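Local coordinates for putative fimbrium tip subunit Fim1C (Bacteroides ovatus, PDB 4EPS), which probably forms part of the tip of a fimbrium, a filamentous cell-surface appendage that mediates adhesion and biofilm formation, at residues Lys165-Arg170 and Val256-Tyr261; Ala189-Val194 and Gly232-Lys237; Thr351-Asp356 and Ser472-Asn477. All coordinates share one frame; numbering follows the deposited sequence.

Contact 1: Lys165-Arg170 and Val256-Tyr261; sequences KLPSTR and VVDGGY
Parallel beta pairing in the fimbrillin-like part of the chain joins Lys165 to Val256 and Ser168 to Tyr261, and a type I' turn from Val257 to Gly260 shifts the register by two residues between these bridges. Val257 N donates to Lys165 O at 2.9 Å, nearly straight at the hydrogen (172°). Past the turn, Ser168 N reaches Gly260 O at 3.2 Å from above the carbonyl plane, and Pro167 CA makes a CA-H...O contact of 3.4 Å with that same oxygen. Gly260 has a positive phi, and a CB there would collide with Val256 CG1. The proline ring lies against the turn, with Pro167 CD 3.3 Å from Val257 O and Pro167 CG 4.1 Å from Asp258 CB. Leu166 CD2 lies 4.0 Å from Val257 CG2, the two side chains running side by side. Tyr261 lays its ring along the neighbouring strand because chi1 (175°) swings CG opposite the backbone N: Ser168 OG sits in the ring plane, 3.5 Å from Tyr261 CD1, and Arg170 CD comes within 3.3 Å of Tyr261 OH, which hydrogen-bonds to Glu263. Lys165 NZ reaches Asp216 O. Leu166, Pro167, Val257 and Asp258 pack on Tyr234 of strand 229-234, while Ser168 and Arg170 touch Val188 of strand 187-190.

Contact 2: Ala189-Val194 and Gly232-Lys237; sequences AMSVDV and GHYNDK
Val192 and Asn235 face each other with CA atoms 5.3 Å apart, where the chain leaving strand 187-190 meets the tip of the hairpin formed by strands 229-234 and 237-242. This tip is a tight two-residue turn: Tyr234 and Lys237 exchange backbone hydrogen bonds, leaving Asn235 and Asp236 between them. Asn235 N donates to Val192 O at 2.8 Å (168° at the hydrogen). In the conformer described here, one of two, the Asn235 side chain returns the bond, its OD1 accepting from Val192 N at 3.1 Å (171°). Both donors are tilted modestly from the plane of the carbonyl they approach. In this conformer one residue holds both the N-H and the C=O of Val192; in the other the side-chain half of the grip may be lost. The Val192 and Asn235 side chains cross at about a right angle, Val192 CG2 lying 3.7 Å from Asn235 OD1. Asp193, in the left-handed backbone region, then bends the chain into strand 195-198, which pairs antiparallel with 229-234; just before that strand a CA-H...O contact joins Val194 CA to His233 O at 3.2 Å. Tyr234 carries its ring between the backbone N and the carbonyl carbon (chi1 72°), where Ser191 OG comes obliquely to within 3.5 Å of Tyr234 CD2. That hydroxyl has its hydrogen bond with Pro167 O. On the other hand, Val194 CG2 packs on the Tyr234 CB rather than on the ring. The ring of His233 meets Tyr197 edge-to-face. A water donates both to Asp193 O, at 3.0 Å, and to Asn235 O, at 2.6 Å.

Contact 3: Thr351-Asp356 and Ser472-Asn477; sequences TQSIHD and STERNN. With SO4 (sulfate ion), chain G.
Two backbone N-H groups, of Ile354 and His355, are taken up by the carboxylate of Glu474: Ile354 N donates to Glu474 OE2 at 3.0 Å on its syn lone pair, and His355 N meets Glu474 OE1, also at 3.0 Å, from the syn side but 18° out of plane. The glutamate chain is fully extended to its CD, CG being anti to the backbone N (chi1 -170°). A third capping bond is local, Asp356 N to Ser353 OG at 2.9 Å. Together these bonds cap the N-terminus of helix 354-359 with a serine N-cap and a carboxylate from the edge strand 469-474 of a three-stranded antiparallel sheet. Ionically, Glu474 OE2 also forms a salt bridge with Lys498; a glutamine here would probably leave that lysine without its charge partner and turn an NH2 towards one of the helix N-H groups. In van der Waals contact, Ile354 CD1 lies 3.6 Å from Glu474 OE2, beside the carboxylate. Asn477 ND2 makes a weak bond to Thr351 O at 3.3 Å and a better one to Leu350 O. Arg475 turns the edge of its guanidinium to a sulfate, NE to O4 2.7 Å and NH2 to O3 2.8 Å, which Thr494 also binds.

Overall arrangement
Contacts 1 and 2 are neighbours, their centres 11 Å apart, and along the chain contact 2 is nested inside the loop closed by contact 1. Strands 148-174 and 187-190 lie next to each other in the sheet, where Thr169 O and Ala189 N, 2.8 Å apart, probably share a hydrogen bond; Ser168 CB packs on Ala189 O at 3.4 Å. Contact 3 follows later in the chain and lies well apart: its centre is about 47 Å from that of contact 1, on the opposite side of the chain's centre, and about 42 Å from that of contact 2. The sulfate at contact 3 and the glycerols near all three contacts probably come from the crystallisation liquor.

Contact 1: Lys165-Arg170 and Val256-Tyr261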
loop_
_atom_site.group_PDB
_atom_site.type_symbol
_atom_site.label_atom_id
_atom_site.label_comp_id
_atom_site.label_asym_id
_atom_site.label_seq_id
_atom_site.Cartn_x
_atom_site.Cartn_y
_atom_site.Cartn_z
ATOM N N LYS A 165 27.525 -8.212 4.460
ATOM C CA LYS A 165 26.101 -7.884 4.557
ATOM C C LYS A 165 25.388 -8.474 3.337
ATOM O O LYS A 165 25.491 -7.926 2.235
ATOM C CB LYS A 165 25.904 -6.347 4.637
ATOM C CG LYS A 165 24.449 -5.923 4.868
ATOM C CD LYS A 165 24.016 -6.239 6.277
ATOM C CE LYS A 165 22.655 -5.663 6.571
ATOM N NZ LYS A 165 22.157 -6.211 7.847
ATOM N N LEU A 166 24.675 -9.597 3.525
ATOM C CA LEU A 166 23.949 -10.208 2.414
ATOM C C LEU A 166 22.613 -9.443 2.170
ATOM O O LEU A 166 22.169 -8.705 3.050
ATOM C CB LEU A 166 23.695 -11.700 2.676
ATOM C CG LEU A 166 24.958 -12.593 2.800
ATOM C CD1 LEU A 166 24.535 -14.028 3.127
ATOM C CD2 LEU A 166 25.822 -12.526 1.538
ATOM N N PRO A 167 21.978 -9.575 0.993
ATOM C CA PRO A 167 20.698 -8.879 0.796
ATOM C C PRO A 167 19.616 -9.404 1.752
ATOM O O PRO A 167 19.591 -10.582 2.116
ATOM C CB PRO A 167 20.323 -9.190 -0.660
ATOM C CG PRO A 167 21.126 -10.354 -1.047
ATOM C CD PRO A 167 22.361 -10.367 -0.208
ATOM N N SER A 168 18.780 -8.492 2.239
ATOM C CA SER A 168 17.655 -8.837 3.111
ATOM C C SER A 168 16.517 -7.879 2.799
ATOM O O SER A 168 16.758 -6.800 2.258
ATOM C CB SER A 168 18.036 -8.809 4.588
ATOM O OG SER A 168 18.470 -7.531 5.029
ATOM N N THR A 169 15.279 -8.289 3.081
ATOM C CA THR A 169 14.130 -7.447 2.755
ATOM C C THR A 169 13.148 -7.375 3.907
ATOM O O THR A 169 12.571 -8.385 4.292
ATOM C CB THR A 169 13.408 -7.972 1.503
ATOM O OG1 THR A 169 14.336 -8.065 0.440
ATOM C CG2 THR A 169 12.208 -7.050 1.070
ATOM N N ARG A 170 12.955 -6.184 4.447
ATOM C CA ARG A 170 11.914 -6.012 5.443
ATOM C C ARG A 170 10.572 -5.903 4.697
ATOM O O ARG A 170 10.469 -5.162 3.717
ATOM C CB ARG A 170 12.165 -4.774 6.310
ATOM C CG ARG A 170 10.951 -4.437 7.172
ATOM C CD ARG A 170 11.093 -3.132 7.873
ATOM N NE ARG A 170 10.003 -2.960 8.836
ATOM C CZ ARG A 170 9.816 -1.853 9.543
ATOM N NH1 ARG A 170 10.618 -0.809 9.376
ATOM N NH2 ARG A 170 8.812 -1.772 10.406
ATOM N N VAL A 256 29.038 -5.143 0.985
ATOM C CA VAL A 256 27.561 -5.088 0.884
ATOM C C VAL A 256 27.181 -5.828 -0.407
ATOM O O VAL A 256 27.556 -5.412 -1.496
ATOM C CB VAL A 256 27.016 -3.638 0.942
ATOM C CG1 VAL A 256 25.487 -3.609 0.748
ATOM C CG2 VAL A 256 27.407 -2.967 2.271
ATOM N N VAL A 257 26.492 -6.957 -0.266
ATOM C CA VAL A 257 26.171 -7.808 -1.406
ATOM C C VAL A 257 24.769 -7.488 -1.924
ATOM O O VAL A 257 23.804 -7.510 -1.164
ATOM C CB VAL A 257 26.308 -9.313 -1.025
ATOM C CG1 VAL A 257 25.936 -10.229 -2.203
ATOM C CG2 VAL A 257 27.731 -9.620 -0.506
ATOM N N ASP A 258 24.676 -7.216 -3.224
ATOM C CA ASP A 258 23.417 -6.945 -3.932
ATOM C C ASP A 258 22.470 -5.974 -3.153
ATOM O O ASP A 258 21.288 -6.252 -2.986
ATOM C CB ASP A 258 22.691 -8.278 -4.272
ATOM C CG ASP A 258 21.533 -8.106 -5.273
ATOM O OD1 ASP A 258 21.616 -7.197 -6.132
ATOM O OD2 ASP A 258 20.532 -8.837 -5.152
ATOM N N GLY A 259 23.011 -4.847 -2.701
ATOM C CA GLY A 259 22.221 -3.808 -2.047
ATOM C C GLY A 259 21.979 -3.933 -0.563
ATOM O O GLY A 259 21.515 -2.975 0.054
ATOM N N GLY A 260 22.312 -5.080 0.018
ATOM C CA GLY A 260 22.142 -5.286 1.445
ATOM C C GLY A 260 20.682 -5.166 1.861
ATOM O O GLY A 260 19.790 -5.670 1.174
ATOM N N TYR A 261 20.433 -4.467 2.961
ATOM C CA TYR A 261 19.076 -4.342 3.515
ATOM C C TYR A 261 18.183 -3.391 2.712
ATOM O O TYR A 261 18.586 -2.272 2.365
ATOM C CB TYR A 261 19.171 -3.862 4.963
ATOM C CG TYR A 261 17.847 -3.570 5.639
ATOM C CD1 TYR A 261 17.093 -4.592 6.209
ATOM C CD2 TYR A 261 17.372 -2.261 5.751
ATOM C CE1 TYR A 261 15.902 -4.321 6.885
ATOM C CE2 TYR A 261 16.186 -1.979 6.427
ATOM C CZ TYR A 261 15.482 -3.006 7.030
ATOM O OH TYR A 261 14.343 -2.717 7.727
#

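Contact 2: Ala189-Val194 and Gly232-Lys237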
loop_
_atom_site.group_PDB
_atom_site.type_symbol
_atom_site.label_atom_id
_atom_site.label_comp_id
_atom_site.label_asym_id
_atom_site.label_seq_id
_atom_site.Cartn_x
_atom_site.Cartn_y
_atom_site.Cartn_z
ATOM N N ALA A 189 12.953 -10.846 5.612
ATOM C CA ALA A 189 13.323 -12.015 4.804
ATOM C C ALA A 189 14.855 -11.985 4.652
ATOM O O ALA A 189 15.387 -10.983 4.196
ATOM C CB ALA A 189 12.652 -11.937 3.435
HETATM N N MSE A 190 15.545 -13.029 5.079
HETATM C CA MSE A 190 17.020 -13.073 5.043
HETATM C C MSE A 190 17.502 -14.237 4.216
HETATM O O MSE A 190 16.809 -15.248 4.100
HETATM C CB MSE A 190 17.550 -13.177 6.475
HETATM C CG MSE A 190 17.337 -11.892 7.257
HETATM SE SE MSE A 190 17.722 -12.109 9.097
HETATM C CE MSE A 190 15.993 -13.043 9.738
ATOM N N SER A 191 18.701 -14.103 3.652
ATOM C CA SER A 191 19.291 -15.094 2.758
ATOM C C SER A 191 19.356 -16.480 3.388
ATOM O O SER A 191 19.653 -16.615 4.578
ATOM C CB SER A 191 20.700 -14.663 2.330
ATOM O OG SER A 191 20.623 -13.495 1.526
ATOM N N VAL A 192 19.128 -17.498 2.552
ATOM C CA VAL A 192 19.179 -18.897 2.963
ATOM C C VAL A 192 20.281 -19.630 2.206
ATOM O O VAL A 192 20.868 -19.096 1.241
ATOM C CB VAL A 192 17.795 -19.622 2.826
ATOM C CG1 VAL A 192 16.815 -19.102 3.864
ATOM C CG2 VAL A 192 17.224 -19.492 1.415
ATOM N N ASP A 193 20.555 -20.867 2.658
ATOM C CA ASP A 193 21.574 -21.770 2.097
ATOM C C ASP A 193 22.897 -21.018 1.999
ATOM O O ASP A 193 23.500 -20.950 0.923
ATOM C CB ASP A 193 21.120 -22.296 0.722
ATOM C CG ASP A 193 19.816 -23.072 0.778
ATOM O OD1 ASP A 193 19.662 -23.903 1.696
ATOM O OD2 ASP A 193 18.954 -22.847 -0.104
ATOM N N VAL A 194 23.259 -20.345 3.094
ATOM C CA VAL A 194 24.462 -19.497 3.136
ATOM C C VAL A 194 25.693 -20.331 3.472
ATOM O O VAL A 194 25.729 -21.003 4.500
ATOM C CB VAL A 194 24.312 -18.296 4.125
ATOM C CG1 VAL A 194 25.612 -17.475 4.209
ATOM C CG2 VAL A 194 23.150 -17.402 3.713
ATOM N N GLY A 232 31.167 -16.440 -1.470
ATOM C CA GLY A 232 29.938 -16.600 -0.711
ATOM C C GLY A 232 28.856 -17.176 -1.603
ATOM O O GLY A 232 28.688 -16.727 -2.743
ATOM N N HIS A 233 28.185 -18.209 -1.110
ATOM C CA HIS A 233 27.019 -18.832 -1.717
ATOM C C HIS A 233 25.803 -18.476 -0.854
ATOM O O HIS A 233 25.860 -18.584 0.364
ATOM C CB HIS A 233 27.205 -20.363 -1.842
ATOM C CG HIS A 233 28.090 -20.772 -2.987
ATOM N ND1 HIS A 233 28.187 -22.096 -3.386
ATOM C CD2 HIS A 233 28.864 -20.015 -3.805
ATOM C CE1 HIS A 233 28.993 -22.097 -4.439
ATOM N NE2 HIS A 233 29.432 -20.872 -4.723
ATOM N N TYR A 234 24.733 -17.992 -1.479
ATOM C CA TYR A 234 23.479 -17.637 -0.780
ATOM C C TYR A 234 22.379 -17.640 -1.807
ATOM O O TYR A 234 22.624 -17.250 -2.949
ATOM C CB TYR A 234 23.584 -16.243 -0.079
ATOM C CG TYR A 234 23.581 -15.089 -1.059
ATOM C CD1 TYR A 234 24.744 -14.710 -1.725
ATOM C CD2 TYR A 234 22.406 -14.408 -1.358
ATOM C CE1 TYR A 234 24.729 -13.706 -2.693
ATOM C CE2 TYR A 234 22.379 -13.406 -2.327
ATOM C CZ TYR A 234 23.549 -13.032 -2.961
ATOM O OH TYR A 234 23.517 -12.048 -3.914
ATOM N N ASN A 235 21.187 -18.077 -1.381
ATOM C CA ASN A 235 20.000 -18.246 -2.221
ATOM C C ASN A 235 20.418 -19.158 -3.369
ATOM O O ASN A 235 20.873 -20.269 -3.092
ATOM C CB ASN A 235 19.421 -16.879 -2.665
ATOM C CG ASN A 235 18.896 -16.067 -1.503
ATOM O OD1 ASN A 235 18.665 -16.587 -0.409
ATOM N ND2 ASN A 235 18.713 -14.764 -1.711
ATOM N N ASP A 236 20.414 -18.665 -4.613
ATOM C CA ASP A 236 20.855 -19.473 -5.745
ATOM C C ASP A 236 21.922 -18.724 -6.518
ATOM O O ASP A 236 21.971 -18.770 -7.756
ATOM C CB ASP A 236 19.648 -19.846 -6.623
ATOM C CG ASP A 236 18.854 -21.001 -6.041
ATOM O OD1 ASP A 236 19.267 -22.166 -6.246
ATOM O OD2 ASP A 236 17.832 -20.740 -5.366
ATOM N N LYS A 237 22.806 -18.009 -5.781
ATOM C CA LYS A 237 23.806 -17.243 -6.517
ATOM C C LYS A 237 25.105 -17.134 -5.751
ATOM O O LYS A 237 25.258 -17.771 -4.713
ATOM C CB LYS A 237 23.296 -15.849 -6.953
ATOM C CG LYS A 237 22.620 -15.004 -5.878
ATOM C CD LYS A 237 21.754 -13.906 -6.505
ATOM C CE LYS A 237 22.559 -12.768 -7.102
ATOM N NZ LYS A 237 21.689 -11.639 -7.527
HETATM O O HOH W 1 23.090 -21.005 -2.020
#

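Contact 3: Thr351-Asp356 and Ser472-Asn477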
loop_
_atom_site.group_PDB
_atom_site.type_symbol
_atom_site.label_atom_id
_atom_site.label_comp_id
_atom_site.label_asym_id
_atom_site.label_seq_id
_atom_site.Cartn_x
_atom_site.Cartn_y
_atom_site.Cartn_z
ATOM N N THR A 351 -2.361 -46.161 26.081
ATOM C CA THR A 351 -3.114 -46.648 27.241
ATOM C C THR A 351 -3.659 -45.411 27.950
ATOM O O THR A 351 -4.848 -45.328 28.239
ATOM C CB THR A 351 -2.212 -47.519 28.146
ATOM O OG1 THR A 351 -1.750 -48.647 27.404
ATOM C CG2 THR A 351 -2.926 -47.984 29.398
ATOM N N GLN A 352 -2.775 -44.450 28.214
ATOM C CA GLN A 352 -3.110 -43.177 28.823
ATOM C C GLN A 352 -3.002 -42.092 27.732
ATOM O O GLN A 352 -1.956 -41.969 27.085
ATOM C CB GLN A 352 -2.175 -42.921 30.009
ATOM C CG GLN A 352 -2.229 -41.514 30.571
ATOM C CD GLN A 352 -1.059 -41.229 31.477
ATOM O OE1 GLN A 352 0.113 -41.264 31.067
ATOM N NE2 GLN A 352 -1.361 -40.848 32.704
ATOM N N SER A 353 -4.088 -41.318 27.515
ATOM C CA SER A 353 -4.081 -40.247 26.503
ATOM C C SER A 353 -3.045 -39.191 26.843
ATOM O O SER A 353 -2.613 -39.100 27.994
ATOM C CB SER A 353 -5.460 -39.596 26.400
ATOM O OG SER A 353 -5.789 -38.901 27.594
ATOM N N ILE A 354 -2.665 -38.369 25.859
ATOM C CA ILE A 354 -1.731 -37.264 26.097
ATOM C C ILE A 354 -2.387 -36.289 27.090
ATOM O O ILE A 354 -1.717 -35.758 27.967
ATOM C CB ILE A 354 -1.344 -36.589 24.756
ATOM C CG1 ILE A 354 -0.543 -37.586 23.883
ATOM C CG2 ILE A 354 -0.530 -35.300 25.000
ATOM C CD1 ILE A 354 -0.835 -37.472 22.481
ATOM N N HIS A 355 -3.703 -36.067 26.949
ATOM C CA HIS A 355 -4.453 -35.230 27.880
ATOM C C HIS A 355 -4.317 -35.751 29.330
ATOM O O HIS A 355 -3.975 -34.984 30.242
ATOM C CB HIS A 355 -5.942 -35.181 27.495
ATOM C CG HIS A 355 -6.760 -34.507 28.540
ATOM N ND1 HIS A 355 -6.633 -33.155 28.786
ATOM C CD2 HIS A 355 -7.640 -35.040 29.424
ATOM C CE1 HIS A 355 -7.478 -32.891 29.767
ATOM N NE2 HIS A 355 -8.085 -34.002 30.200
ATOM N N ASP A 356 -4.603 -37.042 29.534
ATOM C CA ASP A 356 -4.543 -37.643 30.870
ATOM C C ASP A 356 -3.130 -37.544 31.445
ATOM O O ASP A 356 -2.992 -37.184 32.620
ATOM C CB ASP A 356 -5.053 -39.090 30.868
ATOM C CG ASP A 356 -6.568 -39.234 30.804
ATOM O OD1 ASP A 356 -7.280 -38.206 30.944
ATOM O OD2 ASP A 356 -7.044 -40.364 30.582
ATOM N N SER A 472 -3.939 -32.035 15.265
ATOM C CA SER A 472 -3.152 -32.301 16.468
ATOM C C SER A 472 -4.066 -32.263 17.716
ATOM O O SER A 472 -3.564 -32.331 18.841
ATOM C CB SER A 472 -2.026 -31.282 16.605
ATOM O OG SER A 472 -2.553 -29.961 16.554
ATOM N N THR A 473 -5.403 -32.156 17.513
ATOM C CA THR A 473 -6.391 -32.105 18.602
ATOM C C THR A 473 -6.797 -33.545 18.973
ATOM O O THR A 473 -7.286 -34.297 18.128
ATOM C CB THR A 473 -7.587 -31.231 18.164
ATOM O OG1 THR A 473 -7.069 -29.963 17.716
ATOM C CG2 THR A 473 -8.609 -31.024 19.306
ATOM N N GLU A 474 -6.587 -33.919 20.241
ATOM C CA GLU A 474 -6.846 -35.275 20.690
ATOM C C GLU A 474 -8.299 -35.477 21.110
ATOM O O GLU A 474 -8.888 -34.598 21.754
ATOM C CB GLU A 474 -5.908 -35.607 21.867
ATOM C CG GLU A 474 -5.920 -37.081 22.244
ATOM C CD GLU A 474 -5.052 -37.425 23.435
ATOM O OE1 GLU A 474 -5.240 -36.794 24.502
ATOM O OE2 GLU A 474 -4.236 -38.372 23.325
ATOM N N ARG A 475 -8.875 -36.651 20.751
ATOM C CA ARG A 475 -10.228 -37.024 21.179
ATOM C C ARG A 475 -10.130 -37.836 22.467
ATOM O O ARG A 475 -10.835 -37.538 23.430
ATOM C CB ARG A 475 -10.994 -37.804 20.087
ATOM C CG ARG A 475 -12.299 -38.511 20.571
ATOM C CD ARG A 475 -13.316 -37.552 21.202
ATOM N NE ARG A 475 -14.529 -38.262 21.628
ATOM C CZ ARG A 475 -14.677 -38.857 22.799
ATOM N NH1 ARG A 475 -13.693 -38.840 23.691
ATOM N NH2 ARG A 475 -15.807 -39.505 23.084
ATOM N N ASN A 476 -9.287 -38.887 22.475
ATOM C CA ASN A 476 -9.088 -39.779 23.640
ATOM C C ASN A 476 -7.758 -40.521 23.430
ATOM O O ASN A 476 -6.988 -40.148 22.530
ATOM C CB ASN A 476 -10.306 -40.752 23.853
ATOM C CG ASN A 476 -10.628 -41.704 22.722
ATOM O OD1 ASN A 476 -9.820 -41.956 21.825
ATOM N ND2 ASN A 476 -11.825 -42.282 22.742
ATOM N N ASN A 477 -7.488 -41.563 24.220
ATOM C CA ASN A 477 -6.219 -42.305 24.118
ATOM C C ASN A 477 -6.038 -43.000 22.753
ATOM O O ASN A 477 -4.908 -43.193 22.318
ATOM C CB ASN A 477 -6.117 -43.331 25.265
ATOM C CG ASN A 477 -7.206 -44.381 25.279
ATOM O OD1 ASN A 477 -8.375 -44.109 25.013
ATOM N ND2 ASN A 477 -6.842 -45.612 25.583
HETATM S S SO4 G . -18.133 -38.737 20.351
HETATM O O1 SO4 G . -18.708 -39.506 19.240
HETATM O O2 SO4 G . -18.853 -37.462 20.472
HETATM O O3 SO4 G . -18.197 -39.478 21.596
HETATM O O4 SO4 G . -16.724 -38.461 20.100
#